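Local coordinates for protein predicted ATPase involved in replication control, Cdc46/Mcm family (PDB 3F8T) that probably binds ATP and single-stranded DNA and may act as a helicase in DNA replication, as a homolog of the MCM proteins, at residues F98-V108 and G116-V124. The protein carries 2 engineered substitutions. Residues are numbered along the deposited sequence; the frame is centred on the assembly and turned at random.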
ATOM      1  N   PHE A  98      -6.058 -20.669  17.167  1.00 31.81           N
ATOM      2  CA  PHE A  98      -7.261 -20.076  17.710  1.00 31.20           C
ATOM      3  C   PHE A  98      -7.950 -19.278  16.610  1.00 31.62           C
ATOM      4  O   PHE A  98      -7.294 -18.596  15.813  1.00 31.35           O
ATOM      5  CB  PHE A  98      -6.941 -19.169  18.904  1.00 30.89           C
ATOM      6  CG  PHE A  98      -6.237 -19.866  20.043  1.00 29.83           C
ATOM      7  CD1 PHE A  98      -4.845 -19.995  20.049  1.00 29.65           C
ATOM      8  CD2 PHE A  98      -6.961 -20.360  21.130  1.00 30.39           C
ATOM      9  CE1 PHE A  98      -4.180 -20.626  21.116  1.00 27.63           C
ATOM     10  CE2 PHE A  98      -6.308 -20.990  22.205  1.00 30.59           C
ATOM     11  CZ  PHE A  98      -4.919 -21.126  22.190  1.00 29.85           C
ATOM     12  N   ARG A  99      -9.275 -19.370  16.578  1.00 31.64           N
ATOM     13  CA  ARG A  99     -10.087 -18.572  15.671  1.00 31.88           C
ATOM     14  C   ARG A  99     -11.088 -17.789  16.505  1.00 31.32           C
ATOM     15  O   ARG A  99     -11.375 -18.151  17.658  1.00 30.66           O
ATOM     16  CB  ARG A  99     -10.824 -19.472  14.665  1.00 32.29           C
ATOM     17  CG  ARG A  99      -9.936 -20.496  13.939  1.00 35.78           C
ATOM     18  CD  ARG A  99      -8.981 -19.829  12.939  1.00 41.32           C
ATOM     19  NE  ARG A  99      -7.760 -20.607  12.689  1.00 43.52           N
ATOM     20  CZ  ARG A  99      -7.632 -21.569  11.770  1.00 45.43           C
ATOM     21  NH1 ARG A  99      -8.655 -21.908  10.994  1.00 45.87           N
ATOM     22  NH2 ARG A  99      -6.470 -22.208  11.632  1.00 44.25           N
ATOM     23  N   GLY A 100     -11.607 -16.712  15.923  1.00 30.98           N
ATOM     24  CA  GLY A 100     -12.706 -15.974  16.525  1.00 30.52           C
ATOM     25  C   GLY A 100     -12.333 -15.189  17.760  1.00 30.37           C
ATOM     26  O   GLY A 100     -13.069 -15.200  18.748  1.00 29.85           O
ATOM     27  N   LEU A 101     -11.190 -14.504  17.706  1.00 30.43           N
ATOM     28  CA  LEU A 101     -10.781 -13.571  18.758  1.00 30.54           C
ATOM     29  C   LEU A 101     -11.866 -12.552  19.051  1.00 31.18           C
ATOM     30  O   LEU A 101     -12.407 -11.964  18.116  1.00 31.84           O
ATOM     31  CB  LEU A 101      -9.508 -12.809  18.348  1.00 30.38           C
ATOM     32  CG  LEU A 101      -8.149 -13.476  18.534  1.00 30.64           C
ATOM     33  CD1 LEU A 101      -8.067 -14.782  17.747  1.00 30.76           C
ATOM     34  CD2 LEU A 101      -7.030 -12.516  18.101  1.00 30.04           C
ATOM     35  N   PRO A 102     -12.201 -12.344  20.342  1.00 31.83           N
ATOM     36  CA  PRO A 102     -13.035 -11.193  20.699  1.00 32.65           C
ATOM     37  C   PRO A 102     -12.440  -9.894  20.145  1.00 33.42           C
ATOM     38  O   PRO A 102     -11.213  -9.748  20.046  1.00 32.57           O
ATOM     39  CB  PRO A 102     -13.008 -11.196  22.225  1.00 32.47           C
ATOM     40  CG  PRO A 102     -12.787 -12.620  22.591  1.00 32.44           C
ATOM     41  CD  PRO A 102     -11.851 -13.156  21.523  1.00 31.86           C
ATOM     42  N   HIS A 103     -13.319  -8.961  19.792  1.00 34.65           N
ATOM     43  CA  HIS A 103     -12.944  -7.789  19.005  1.00 35.77           C
ATOM     44  C   HIS A 103     -11.819  -6.945  19.611  1.00 35.68           C
ATOM     45  O   HIS A 103     -10.976  -6.415  18.877  1.00 35.36           O
ATOM     46  CB  HIS A 103     -14.176  -6.927  18.702  1.00 36.83           C
ATOM     47  CG  HIS A 103     -13.902  -5.811  17.742  1.00 39.26           C
ATOM     48  ND1 HIS A 103     -13.866  -5.996  16.376  1.00 42.29           N
ATOM     49  CD2 HIS A 103     -13.625  -4.502  17.951  1.00 41.62           C
ATOM     50  CE1 HIS A 103     -13.594  -4.846  15.783  1.00 42.50           C
ATOM     51  NE2 HIS A 103     -13.444  -3.923  16.717  1.00 42.28           N
ATOM     52  N   ARG A 104     -11.790  -6.851  20.938  1.00 35.45           N
ATOM     53  CA  ARG A 104     -10.784  -6.044  21.637  1.00 35.97           C
ATOM     54  C   ARG A 104      -9.359  -6.606  21.554  1.00 35.19           C
ATOM     55  O   ARG A 104      -8.395  -5.884  21.825  1.00 35.29           O
ATOM     56  CB  ARG A 104     -11.183  -5.805  23.102  1.00 36.50           C
ATOM     57  CG  ARG A 104     -11.308  -7.060  23.919  1.00 39.17           C
ATOM     58  CD  ARG A 104     -11.333  -6.798  25.418  1.00 43.44           C
ATOM     59  NE  ARG A 104      -9.992  -6.624  25.973  1.00 45.69           N
ATOM     60  CZ  ARG A 104      -9.620  -7.051  27.177  1.00 47.41           C
ATOM     61  NH1 ARG A 104     -10.481  -7.706  27.950  1.00 47.90           N
ATOM     62  NH2 ARG A 104      -8.377  -6.844  27.604  1.00 48.14           N
ATOM     63  N   PHE A 105      -9.226  -7.882  21.186  1.00 33.90           N
ATOM     64  CA  PHE A 105      -7.903  -8.509  21.057  1.00 32.43           C
ATOM     65  C   PHE A 105      -7.355  -8.424  19.622  1.00 32.13           C
ATOM     66  O   PHE A 105      -6.239  -8.889  19.343  1.00 31.17           O
ATOM     67  CB  PHE A 105      -7.933  -9.972  21.528  1.00 32.13           C
ATOM     68  CG  PHE A 105      -8.314 -10.139  22.980  1.00 31.94           C
ATOM     69  CD1 PHE A 105      -9.650 -10.255  23.350  1.00 30.49           C
ATOM     70  CD2 PHE A 105      -7.337 -10.184  23.970  1.00 30.66           C
ATOM     71  CE1 PHE A 105     -10.009 -10.407  24.705  1.00 30.95           C
ATOM     72  CE2 PHE A 105      -7.687 -10.336  25.316  1.00 30.97           C
ATOM     73  CZ  PHE A 105      -9.030 -10.451  25.673  1.00 31.02           C
ATOM     74  N   ARG A 106      -8.137  -7.837  18.721  1.00 31.73           N
ATOM     75  CA  ARG A 106      -7.755  -7.753  17.298  1.00 32.14           C
ATOM     76  C   ARG A 106      -7.157  -6.392  16.945  1.00 31.90           C
ATOM     77  O   ARG A 106      -7.595  -5.361  17.466  1.00 31.49           O
ATOM     78  CB  ARG A 106      -8.958  -8.023  16.388  1.00 32.55           C
ATOM     79  CG  ARG A 106      -9.632  -9.372  16.593  1.00 35.50           C
ATOM     80  CD  ARG A 106     -10.555  -9.697  15.429  1.00 40.44           C
ATOM     81  NE  ARG A 106     -11.600 -10.645  15.811  1.00 44.71           N
ATOM     82  CZ  ARG A 106     -12.296 -11.393  14.954  1.00 47.47           C
ATOM     83  NH1 ARG A 106     -12.056 -11.322  13.645  1.00 48.50           N
ATOM     84  NH2 ARG A 106     -13.229 -12.229  15.408  1.00 48.18           N
ATOM     85  N   ARG A 107      -6.171  -6.402  16.047  1.00 31.66           N
ATOM     86  CA  ARG A 107      -5.504  -5.184  15.574  1.00 31.85           C
ATOM     87  C   ARG A 107      -5.043  -4.291  16.721  1.00 31.54           C
ATOM     88  O   ARG A 107      -5.326  -3.092  16.744  1.00 31.64           O
ATOM     89  CB  ARG A 107      -6.417  -4.408  14.622  1.00 32.20           C
ATOM     90  CG  ARG A 107      -6.781  -5.184  13.370  1.00 34.14           C
ATOM     91  CD  ARG A 107      -7.868  -4.470  12.580  1.00 38.96           C
ATOM     92  NE  ARG A 107      -8.326  -5.299  11.470  1.00 42.94           N
ATOM     93  CZ  ARG A 107      -9.378  -6.116  11.515  1.00 45.00           C
ATOM     94  NH1 ARG A 107     -10.119  -6.217  12.621  1.00 45.05           N
ATOM     95  NH2 ARG A 107      -9.692  -6.833  10.442  1.00 45.32           N
ATOM     96  N   VAL A 108      -4.341  -4.903  17.669  1.00 31.27           N
ATOM     97  CA  VAL A 108      -3.855  -4.240  18.871  1.00 31.15           C
ATOM     98  C   VAL A 108      -2.806  -3.183  18.513  1.00 32.06           C
ATOM     99  O   VAL A 108      -1.835  -3.456  17.808  1.00 31.00           O
ATOM    100  CB  VAL A 108      -3.290  -5.275  19.886  1.00 30.40           C
ATOM    101  CG1 VAL A 108      -2.449  -4.605  20.953  1.00 30.27           C
ATOM    102  CG2 VAL A 108      -4.428  -6.066  20.525  1.00 29.33           C
ATOM    103  N   GLY A 116       1.293 -12.113  27.557  1.00 27.35           N
ATOM    104  CA  GLY A 116       0.629 -13.377  27.888  1.00 26.08           C
ATOM    105  C   GLY A 116      -0.634 -13.686  27.090  1.00 24.77           C
ATOM    106  O   GLY A 116      -1.105 -14.818  27.115  1.00 24.87           O
ATOM    107  N   ALA A 117      -1.144 -12.684  26.369  1.00 23.73           N
ATOM    108  CA  ALA A 117      -2.439 -12.747  25.685  1.00 23.07           C
ATOM    109  C   ALA A 117      -2.358 -13.143  24.208  1.00 23.28           C
ATOM    110  O   ALA A 117      -1.360 -12.851  23.515  1.00 23.04           O
ATOM    111  CB  ALA A 117      -3.157 -11.413  25.817  1.00 23.10           C
ATOM    112  N   LEU A 118      -3.426 -13.794  23.739  1.00 22.15           N
ATOM    113  CA  LEU A 118      -3.648 -14.030  22.321  1.00 21.84           C
ATOM    114  C   LEU A 118      -4.193 -12.752  21.707  1.00 21.16           C
ATOM    115  O   LEU A 118      -5.189 -12.186  22.189  1.00 21.02           O
ATOM    116  CB  LEU A 118      -4.669 -15.163  22.120  1.00 21.36           C
ATOM    117  CG  LEU A 118      -5.152 -15.392  20.682  1.00 21.23           C
ATOM    118  CD1 LEU A 118      -4.056 -16.052  19.860  1.00 22.41           C
ATOM    119  CD2 LEU A 118      -6.396 -16.253  20.734  1.00 20.69           C
ATOM    120  N   ILE A 119      -3.537 -12.291  20.650  1.00 20.87           N
ATOM    121  CA  ILE A 119      -3.920 -11.057  19.978  1.00 20.89           C
ATOM    122  C   ILE A 119      -3.683 -11.186  18.476  1.00 21.26           C
ATOM    123  O   ILE A 119      -3.007 -12.119  18.030  1.00 20.68           O
ATOM    124  CB  ILE A 119      -3.117  -9.817  20.516  1.00 21.25           C
ATOM    125  CG1 ILE A 119      -1.661  -9.839  20.022  1.00 20.29           C
ATOM    126  CG2 ILE A 119      -3.188  -9.741  22.062  1.00 20.92           C
ATOM    127  CD1 ILE A 119      -0.962  -8.502  20.058  1.00 21.09           C
ATOM    128  N   SER A 120      -4.220 -10.238  17.701  1.00 22.07           N
ATOM    129  CA  SER A 120      -3.702 -10.034  16.346  1.00 22.62           C
ATOM    130  C   SER A 120      -3.132  -8.625  16.217  1.00 23.00           C
ATOM    131  O   SER A 120      -3.551  -7.701  16.933  1.00 22.98           O
ATOM    132  CB  SER A 120      -4.756 -10.317  15.265  1.00 22.99           C
ATOM    133  OG  SER A 120      -5.574  -9.192  15.023  1.00 24.23           O
ATOM    134  N   ILE A 121      -2.127  -8.491  15.358  1.00 23.06           N
ATOM    135  CA  ILE A 121      -1.658  -7.182  14.913  1.00 22.84           C
ATOM    136  C   ILE A 121      -1.853  -7.092  13.408  1.00 22.89           C
ATOM    137  O   ILE A 121      -1.950  -8.114  12.727  1.00 22.45           O
ATOM    138  CB  ILE A 121      -0.173  -6.903  15.307  1.00 23.23           C
ATOM    139  CG1 ILE A 121       0.806  -7.912  14.677  1.00 22.95           C
ATOM    140  CG2 ILE A 121      -0.044  -6.854  16.822  1.00 23.15           C
ATOM    141  CD1 ILE A 121       2.293  -7.492  14.757  1.00 23.32           C
ATOM    142  N   GLU A 122      -1.912  -5.868  12.894  1.00 22.08           N
ATOM    143  CA  GLU A 122      -1.968  -5.673  11.468  1.00 22.38           C
ATOM    144  C   GLU A 122      -1.104  -4.483  11.084  1.00 21.71           C
ATOM    145  O   GLU A 122      -1.171  -3.427  11.720  1.00 20.97           O
ATOM    146  CB  GLU A 122      -3.413  -5.449  11.038  1.00 23.25           C
ATOM    147  CG  GLU A 122      -3.619  -5.331   9.532  1.00 26.82           C
ATOM    148  CD  GLU A 122      -5.071  -5.071   9.207  1.00 32.88           C
ATOM    149  OE1 GLU A 122      -5.550  -3.963   9.506  1.00 37.24           O
ATOM    150  OE2 GLU A 122      -5.740  -5.982   8.681  1.00 37.45           O
ATOM    151  N   GLY A 123      -0.273  -4.671  10.064  1.00 20.35           N
ATOM    152  CA  GLY A 123       0.494  -3.573   9.504  1.00 20.09           C
ATOM    153  C   GLY A 123       1.494  -3.992   8.449  1.00 18.87           C
ATOM    154  O   GLY A 123       1.354  -5.047   7.842  1.00 19.55           O
ATOM    155  N   VAL A 124       2.497  -3.149   8.237  1.00 18.59           N
ATOM    156  CA  VAL A 124       3.473  -3.320   7.145  1.00 18.26           C
ATOM    157  C   VAL A 124       4.777  -3.846   7.707  1.00 18.16           C
ATOM    158  O   VAL A 124       5.269  -3.334   8.712  1.00 18.40           O
ATOM    159  CB  VAL A 124       3.715  -1.983   6.357  1.00 18.64           C
ATOM    160  CG1 VAL A 124       4.814  -2.141   5.281  1.00 17.21           C
ATOM    161  CG2 VAL A 124       2.410  -1.506   5.692  1.00 18.70           C
TER
HETATM  162  O   HOH W   1      -2.394  -3.871  14.960  1.00 26.09           O
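Ser120 N donates to Phe105 O at 2.9 Å, in the plane of that carbonyl, where the chain leaving the 3-10 turn 103-105 comes to lie along strand 118-124; Val108 N reaches Ser120 O at 3.0 Å. Between them the serine hydroxyl stands in for a backbone acceptor: chi1 of 85° sets OG between its own N and carbonyl carbon, where Arg107 N meets it almost straight, with an N-H...O angle of 170°. The same OG is hydrogen-bonded to Glu162 of strand 160-168. A water donates to Val108 O and accepts from Glu122 N, carrying the pairing one step further. Three direct bonds and a water thus hold a connecting segment beside a strand in parallel register, yet the left-handed backbone of Arg107 interrupts the pairing, and 106-108 remains loop.

Leu118 fills the other end. Its CB carries CG, anti to the backbone N, to the isobutyl group of Leu101, 4.2 Å from Leu101 CG. Beyond it CD1 lies 4.0 Å from Phe98 CD1, while CD2 presses against Phe98 CB at 3.5 Å and also touches Leu101 CD1. Leu118 O, buried and without a hydrogen-bond partner, lies 3.4 Å from Phe105 CD2, approaching the ring obliquely.

At the solvent-facing end Arg107 and Glu122 run side by side in a long salt bridge, their planar groups 67° apart; Arg160 is the stronger partner of Glu122. The contact therefore joins the N-terminal helical part to the OB fold: Phe98 and Leu118 meet helix 74-88, Phe105 packs on helix 64-72, and Leu101, Leu118 and Ile119 lean on strand 160-168.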